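Local coordinates for MaoC family protein (Mycobacterium tuberculosis H37Rv, PDB 3KHP) that probably dehydrates 3-hydroxyacyl thioesters, as expected of a double hotdog hydratase of the MaoC family, at residues R107-L112 / V153-T158; V243-G248 / T273-T278; A252-I257 / G304-V309. All blocks are in the same frame, centred on the assembly; numbering follows the deposited sequence. Where two conformers were deposited one is given.

Contact 1 (R107-L112 / V153-T158)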
# COMPACT_ATOMS: atom_id res chain seq x y z
N ARG A 107 0.69 -20.27 11.86
CA ARG A 107 0.00 -20.63 13.10
C ARG A 107 0.24 -19.50 14.09
O ARG A 107 1.38 -19.07 14.26
CB ARG A 107 0.52 -21.98 13.63
CG ARG A 107 -0.07 -22.42 14.94
CD ARG A 107 0.23 -23.91 15.28
NE ARG A 107 -0.29 -24.80 14.24
CZ ARG A 107 -1.49 -25.36 14.25
NH1 ARG A 107 -2.33 -25.16 15.26
NH2 ARG A 107 -1.86 -26.13 13.24
N LEU A 108 -0.82 -19.01 14.72
CA LEU A 108 -0.70 -17.91 15.68
C LEU A 108 -0.99 -18.41 17.09
O LEU A 108 -1.83 -19.27 17.30
CB LEU A 108 -1.63 -16.75 15.31
CG LEU A 108 -1.21 -15.77 14.18
CD1 LEU A 108 0.10 -15.00 14.47
CD2 LEU A 108 -1.11 -16.53 12.89
N HIS A 109 -0.27 -17.87 18.06
CA HIS A 109 -0.40 -18.22 19.47
C HIS A 109 -0.85 -17.05 20.30
O HIS A 109 -1.18 -17.22 21.48
CB HIS A 109 0.93 -18.73 19.97
CG HIS A 109 1.36 -19.95 19.24
ND1 HIS A 109 0.83 -21.19 19.51
CD2 HIS A 109 2.17 -20.11 18.17
CE1 HIS A 109 1.34 -22.07 18.67
NE2 HIS A 109 2.16 -21.44 17.85
N ALA A 110 -0.82 -15.88 19.69
CA ALA A 110 -1.37 -14.66 20.25
C ALA A 110 -1.80 -13.74 19.10
O ALA A 110 -1.42 -13.95 17.95
CB ALA A 110 -0.33 -13.97 21.15
N PRO A 111 -2.60 -12.73 19.40
CA PRO A 111 -2.87 -11.74 18.35
C PRO A 111 -1.60 -11.00 17.97
O PRO A 111 -0.74 -10.80 18.81
CB PRO A 111 -3.86 -10.78 19.02
CG PRO A 111 -4.37 -11.49 20.30
CD PRO A 111 -3.27 -12.43 20.69
N LEU A 112 -1.50 -10.56 16.73
CA LEU A 112 -0.35 -9.77 16.34
C LEU A 112 -0.78 -8.37 16.68
O LEU A 112 -1.90 -8.00 16.36
CB LEU A 112 -0.02 -9.94 14.85
CG LEU A 112 0.45 -11.31 14.35
CD1 LEU A 112 0.31 -11.43 12.84
CD2 LEU A 112 1.91 -11.50 14.76
N VAL A 153 4.94 -16.24 19.48
CA VAL A 153 3.80 -15.51 18.94
C VAL A 153 3.26 -16.13 17.67
O VAL A 153 2.08 -16.41 17.58
CB VAL A 153 4.19 -14.05 18.70
CG1 VAL A 153 3.14 -13.36 17.87
CG2 VAL A 153 4.42 -13.36 20.05
N ALA A 154 4.14 -16.36 16.69
CA ALA A 154 3.76 -16.91 15.37
C ALA A 154 4.73 -18.00 14.82
O ALA A 154 5.92 -18.02 15.12
CB ALA A 154 3.66 -15.79 14.35
N GLU A 155 4.18 -18.90 14.02
CA GLU A 155 4.96 -19.87 13.29
C GLU A 155 4.57 -19.82 11.81
O GLU A 155 3.41 -19.58 11.47
CB GLU A 155 4.72 -21.31 13.79
CG GLU A 155 5.03 -21.57 15.25
CD GLU A 155 4.70 -23.02 15.68
OE1 GLU A 155 3.56 -23.25 16.17
OE2 GLU A 155 5.59 -23.91 15.50
N THR A 156 5.53 -20.08 10.93
CA THR A 156 5.21 -20.14 9.52
C THR A 156 5.83 -21.36 8.88
O THR A 156 6.88 -21.84 9.30
CB THR A 156 5.65 -18.85 8.80
OG1 THR A 156 7.04 -18.60 9.04
CG2 THR A 156 4.88 -17.66 9.33
N LEU A 157 5.18 -21.85 7.84
CA LEU A 157 5.72 -22.95 7.10
C LEU A 157 5.59 -22.66 5.60
O LEU A 157 4.50 -22.54 5.08
CB LEU A 157 5.01 -24.25 7.50
CG LEU A 157 5.70 -25.53 7.04
CD1 LEU A 157 6.94 -25.78 7.93
CD2 LEU A 157 4.71 -26.77 7.04
N THR A 158 6.72 -22.60 4.92
CA THR A 158 6.75 -22.38 3.49
C THR A 158 7.31 -23.62 2.82
O THR A 158 8.44 -24.02 3.08
CB THR A 158 7.59 -21.14 3.19
OG1 THR A 158 7.04 -20.04 3.92
CG2 THR A 158 7.64 -20.82 1.70

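Contact 2 (V243-G248 / T273-T278)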
# COMPACT_ATOMS: atom_id res chain seq x y z
N VAL A 243 -11.54 -15.12 8.25
CA VAL A 243 -11.78 -14.31 9.40
C VAL A 243 -13.24 -13.89 9.52
O VAL A 243 -13.80 -13.94 10.62
CB VAL A 243 -10.92 -13.08 9.35
CG1 VAL A 243 -11.41 -11.99 10.36
CG2 VAL A 243 -9.49 -13.47 9.62
N ALA A 244 -13.87 -13.51 8.41
CA ALA A 244 -15.26 -13.12 8.42
C ALA A 244 -16.19 -14.31 8.71
O ALA A 244 -17.03 -14.26 9.62
CB ALA A 244 -15.66 -12.44 7.08
N GLU A 245 -16.06 -15.36 7.92
CA GLU A 245 -17.03 -16.46 7.96
C GLU A 245 -16.92 -17.35 9.21
O GLU A 245 -17.94 -17.74 9.74
CB GLU A 245 -16.86 -17.35 6.74
CG GLU A 245 -17.68 -18.66 6.85
CD GLU A 245 -19.19 -18.40 6.96
OE1 GLU A 245 -19.63 -17.33 6.54
OE2 GLU A 245 -19.92 -19.27 7.43
N LEU A 246 -15.69 -17.71 9.59
CA LEU A 246 -15.39 -18.65 10.67
C LEU A 246 -14.93 -17.97 11.93
O LEU A 246 -15.13 -18.48 13.01
CB LEU A 246 -14.24 -19.60 10.26
CG LEU A 246 -14.44 -20.50 9.04
CD1 LEU A 246 -13.14 -21.25 8.65
CD2 LEU A 246 -15.63 -21.47 9.27
N GLY A 247 -14.27 -16.82 11.80
CA GLY A 247 -13.78 -16.13 12.98
C GLY A 247 -14.70 -15.03 13.51
O GLY A 247 -14.37 -14.35 14.45
N GLY A 248 -15.83 -14.84 12.85
CA GLY A 248 -16.80 -13.88 13.30
C GLY A 248 -16.28 -12.48 13.15
O GLY A 248 -16.68 -11.59 13.89
N THR A 273 -13.82 -17.96 -2.04
CA THR A 273 -13.35 -18.91 -1.07
C THR A 273 -14.51 -19.78 -0.57
O THR A 273 -15.43 -19.30 0.07
CB THR A 273 -12.68 -18.20 0.04
OG1 THR A 273 -11.61 -17.46 -0.52
CG2 THR A 273 -12.11 -19.18 1.02
N VAL A 274 -14.43 -21.06 -0.90
CA VAL A 274 -15.44 -22.05 -0.55
C VAL A 274 -14.99 -22.84 0.65
O VAL A 274 -13.89 -23.36 0.69
CB VAL A 274 -15.76 -23.02 -1.73
CG1 VAL A 274 -16.69 -22.33 -2.69
CG2 VAL A 274 -14.50 -23.52 -2.44
N ILE A 275 -15.85 -22.90 1.64
CA ILE A 275 -15.47 -23.35 2.95
C ILE A 275 -16.41 -24.50 3.38
O ILE A 275 -17.58 -24.51 3.01
CB ILE A 275 -15.57 -22.20 3.95
CG1 ILE A 275 -14.72 -21.00 3.48
CG2 ILE A 275 -15.14 -22.67 5.34
CD1 ILE A 275 -14.91 -19.73 4.33
N TRP A 276 -15.86 -25.44 4.14
CA TRP A 276 -16.61 -26.55 4.70
C TRP A 276 -16.23 -26.66 6.14
O TRP A 276 -15.04 -26.90 6.43
CB TRP A 276 -16.23 -27.88 4.03
CG TRP A 276 -16.68 -28.07 2.64
CD1 TRP A 276 -17.77 -28.77 2.22
CD2 TRP A 276 -16.03 -27.60 1.46
NE1 TRP A 276 -17.86 -28.74 0.85
CE2 TRP A 276 -16.80 -28.03 0.36
CE3 TRP A 276 -14.89 -26.85 1.22
CZ2 TRP A 276 -16.46 -27.73 -0.95
CZ3 TRP A 276 -14.55 -26.57 -0.09
CH2 TRP A 276 -15.32 -27.00 -1.15
N ARG A 277 -17.20 -26.50 7.04
CA ARG A 277 -16.98 -26.76 8.46
C ARG A 277 -16.93 -28.27 8.67
O ARG A 277 -17.84 -28.99 8.27
CB ARG A 277 -18.09 -26.14 9.32
CG ARG A 277 -18.00 -24.63 9.41
CD ARG A 277 -19.16 -24.04 10.16
NE ARG A 277 -18.98 -22.61 10.40
CZ ARG A 277 -19.40 -21.66 9.58
NH1 ARG A 277 -20.03 -21.97 8.45
NH2 ARG A 277 -19.20 -20.39 9.89
N THR A 278 -15.87 -28.76 9.26
CA THR A 278 -15.72 -30.19 9.37
C THR A 278 -15.87 -30.70 10.79
O THR A 278 -16.42 -31.74 11.01
CB THR A 278 -14.34 -30.67 8.79
OG1 THR A 278 -13.28 -30.07 9.53
CG2 THR A 278 -14.23 -30.30 7.33
O HOH W 1 -17.62 -19.66 12.88

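Contact 3 (A252-I257 / G304-V309)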
# COMPACT_ATOMS: atom_id res chain seq x y z
N ALA A 252 -8.07 -12.57 15.88
CA ALA A 252 -7.60 -13.48 16.94
C ALA A 252 -8.26 -14.87 16.94
O ALA A 252 -7.63 -15.81 17.40
CB ALA A 252 -7.80 -12.83 18.32
N ASN A 253 -9.50 -14.99 16.46
CA ASN A 253 -10.17 -16.28 16.41
C ASN A 253 -9.71 -17.23 15.32
O ASN A 253 -10.19 -18.35 15.28
CB ASN A 253 -11.69 -16.12 16.26
CG ASN A 253 -12.36 -15.66 17.53
OD1 ASN A 253 -11.73 -15.53 18.60
ND2 ASN A 253 -13.66 -15.38 17.43
N ILE A 254 -8.83 -16.78 14.41
CA ILE A 254 -8.20 -17.73 13.47
C ILE A 254 -6.82 -18.12 13.98
O ILE A 254 -5.94 -17.28 14.15
CB ILE A 254 -8.08 -17.22 12.03
CG1 ILE A 254 -9.42 -16.67 11.51
CG2 ILE A 254 -7.63 -18.38 11.10
CD1 ILE A 254 -10.56 -17.64 11.50
N THR A 255 -6.65 -19.41 14.23
CA THR A 255 -5.42 -19.95 14.83
C THR A 255 -4.38 -20.37 13.77
O THR A 255 -3.21 -19.98 13.85
CB THR A 255 -5.78 -21.14 15.73
OG1 THR A 255 -6.63 -20.66 16.78
CG2 THR A 255 -4.52 -21.74 16.37
N SER A 256 -4.81 -21.15 12.79
CA SER A 256 -3.90 -21.58 11.73
C SER A 256 -4.60 -21.54 10.38
O SER A 256 -5.79 -21.78 10.33
CB SER A 256 -3.40 -23.02 12.00
OG SER A 256 -4.51 -23.95 11.96
N ILE A 257 -3.83 -21.33 9.32
CA ILE A 257 -4.29 -21.42 7.93
C ILE A 257 -3.18 -22.01 7.05
O ILE A 257 -2.05 -21.56 7.10
CB ILE A 257 -4.57 -20.03 7.33
CG1 ILE A 257 -5.56 -19.23 8.19
CG2 ILE A 257 -5.06 -20.14 5.87
CD1 ILE A 257 -5.55 -17.70 7.88
N GLY A 304 -6.94 -26.24 1.42
CA GLY A 304 -7.02 -25.28 2.52
C GLY A 304 -7.48 -25.94 3.79
O GLY A 304 -8.39 -26.75 3.77
N ALA A 305 -6.84 -25.58 4.91
CA ALA A 305 -7.14 -26.14 6.22
C ALA A 305 -7.08 -25.01 7.21
O ALA A 305 -6.17 -24.18 7.16
CB ALA A 305 -6.10 -27.23 6.58
N VAL A 306 -8.06 -24.95 8.11
CA VAL A 306 -8.17 -23.83 9.01
C VAL A 306 -8.47 -24.36 10.39
O VAL A 306 -9.31 -25.23 10.54
CB VAL A 306 -9.37 -22.88 8.67
CG1 VAL A 306 -9.15 -21.53 9.31
CG2 VAL A 306 -9.57 -22.72 7.24
N GLU A 307 -7.82 -23.79 11.37
CA GLU A 307 -8.19 -24.01 12.76
C GLU A 307 -8.65 -22.67 13.31
O GLU A 307 -8.05 -21.63 13.01
CB GLU A 307 -7.02 -24.57 13.57
CG GLU A 307 -6.59 -25.95 13.11
CD GLU A 307 -5.29 -26.42 13.71
OE1 GLU A 307 -4.98 -26.08 14.87
OE2 GLU A 307 -4.55 -27.12 13.00
N TYR A 308 -9.73 -22.71 14.07
CA TYR A 308 -10.33 -21.48 14.60
C TYR A 308 -11.07 -21.73 15.93
O TYR A 308 -11.46 -22.86 16.24
CB TYR A 308 -11.24 -20.85 13.55
CG TYR A 308 -12.49 -21.63 13.28
CD1 TYR A 308 -13.70 -21.26 13.87
CD2 TYR A 308 -12.49 -22.74 12.46
CE1 TYR A 308 -14.86 -21.95 13.64
CE2 TYR A 308 -13.66 -23.46 12.23
CZ TYR A 308 -14.84 -23.05 12.83
OH TYR A 308 -16.05 -23.70 12.62
N VAL A 309 -11.19 -20.66 16.71
CA VAL A 309 -11.90 -20.68 17.97
C VAL A 309 -13.34 -20.28 17.73
O VAL A 309 -13.58 -19.20 17.16
CB VAL A 309 -11.31 -19.68 18.95
CG1 VAL A 309 -12.23 -19.53 20.16
CG2 VAL A 309 -9.91 -20.09 19.37
O HOH W 2 -15.15 -17.73 15.74
O HOH W 3 -4.65 -24.77 9.42

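Contact 1 (R107-L112 / V153-T158)
An antiparallel strand pair in the N-terminal, hydratase 2-like half of the protein brings Arg107 and Leu108, at the end of strand 103-108, against Ala154 and Glu155 near the start of strand 152-162. Arg107 and Glu155 form a hydrogen-bonded pair: Arg107 N donates to Glu155 O at 2.8 Å, and Glu155 N returns the bond to Arg107 O at 2.8 Å. Past the non-hydrogen-bonded pair Leu108-Ala154, His109 N reaches Val153 O, also at 2.8 Å, just where the first segment leaves the sheet. Val153 and Ala154 both face Gly144 on the strand beyond, a classic beta bulge at the start of strand 152-162. On the face carrying Arg107 and Glu155, the imidazole of His109 is fastened by its edge. NE2 donates to Glu155 OE1 at 2.8 Å, with the oxygen close to the ring plane; OE1 is met on its anti side, 28° out of the carboxylate plane. Arg107 runs beside Glu155 and points the same way, its CG anti to the backbone N (chi1 177°), and lays CD 3.5 Å from Glu155 OE1. A bend at chi3 (-59°) then turns its guanidinium away from that carboxylate, to a salt bridge with Glu307. On the face of Leu108 and Ala154 the contact is apolar: Leu108 CD1 rests on Ala154 CB at 3.6 Å, and Leu112 CD2 touches Val153 CG1 at 3.8 Å.

Contact 2 (V243-G248 / T273-T278)
Charge dominates the meeting of Glu245, in the last turn of helix 231-245, with Arg277 on strand 271-279, described here for one of the two modelled conformers of Arg277. The guanidinium comes end-on and uses two nitrogens on one oxygen: NH2 lies 2.8 Å and NH1 2.9 Å from Glu245 OE2, which sits near the guanidinium plane. The two flat groups are turned 71° apart; NH1 takes the anti lone pair of OE2, and NH2 comes from above the carboxylate plane. Both bonds are bent, with angles at hydrogen of 143° for NH2 and 139° for NH1, as is natural when two donors converge on a single atom. The straight run of Arg277 from CG to NE carries its charge across to the helix end, where a water held by Leu246 O at 2.8 Å also makes a weak bond to Arg277 NH2.

Apolar packing fills in beneath. Leu246 puts CD2 over one face of the guanidinium, 3.7 Å from Arg277 NE, while its CD1 lies 4.1 Å from Ile275 CG2. Ile275 CD1 slides past the aliphatic part of Glu245, 3.9 Å from its CG; the bend of that glutamate at chi2 turns the carboxylate toward the arginine. A long helix wrapped by a curved antiparallel sheet is characteristic of the hotdog fold; here the C-terminal end of that helix packs on strand 271-279 in the MaoC-like half.

Contact 3 (A252-I257 / G304-V309)
Packing is closest around Glu307, whose carbonyl oxygen takes two backbone donors: Thr255 N at 2.9 Å and Ser256 N at 3.3 Å. Both reach it from the same face of its carbonyl plane. In return Glu307 N donates to Ser256 O at 3.0 Å. Ser256 OG, set between its own backbone N and carbonyl carbon (chi1 63°), presses on Glu307 CB at 3.0 Å, while the carboxylate of Glu307 continues to a salt bridge with Arg107. The buried apolar face is also well filled: Ile254 spreads its branches, CG2 meeting Val306 CG1 at 3.9 Å and CD1 meeting Tyr308 CB at 3.9 Å, and Val243 and Leu242 of helix 231-245 cover this face.

Toward the chain end the contact thins. Val309 N still bonds to Asn253 O at 2.9 Å, but the side chains of Asn253 and Val309 merely cross at about a right angle, and Val309 is exposed. Water enters at the other end, where one molecule lies 2.7 Å from Ser256 OG and bonds weakly to Ala305 O. With Thr255 and Ser256 sharing Glu307, and the register moving by one residue, this is a classic beta bulge between neighbouring antiparallel strands.

Overall arrangement
All three contacts belong to one long antiparallel sheet. Contact 1 closes along the chain before the others open, whereas contacts 2 and 3 alternate their segments. Contacts 1 and 3 have centres about 11 Å apart and meet where strands 103-108 and 254-261 run side by side: Leu108 N probably bonds to Thr255 O, and a salt bridge lies alongside. Contacts 2 and 3, about 9 Å between centres, join through the end of helix 231-245, where Gly247 O probably accepts from Asn253 ND2. Contacts 1 and 2 do not touch. The pairing of 103-108 with 254-261, between contacts 1 and 3, thus joins the N-terminal hydratase 2-like half to the MaoC-like half, consistent with two hotdog units sharing a continuous sheet.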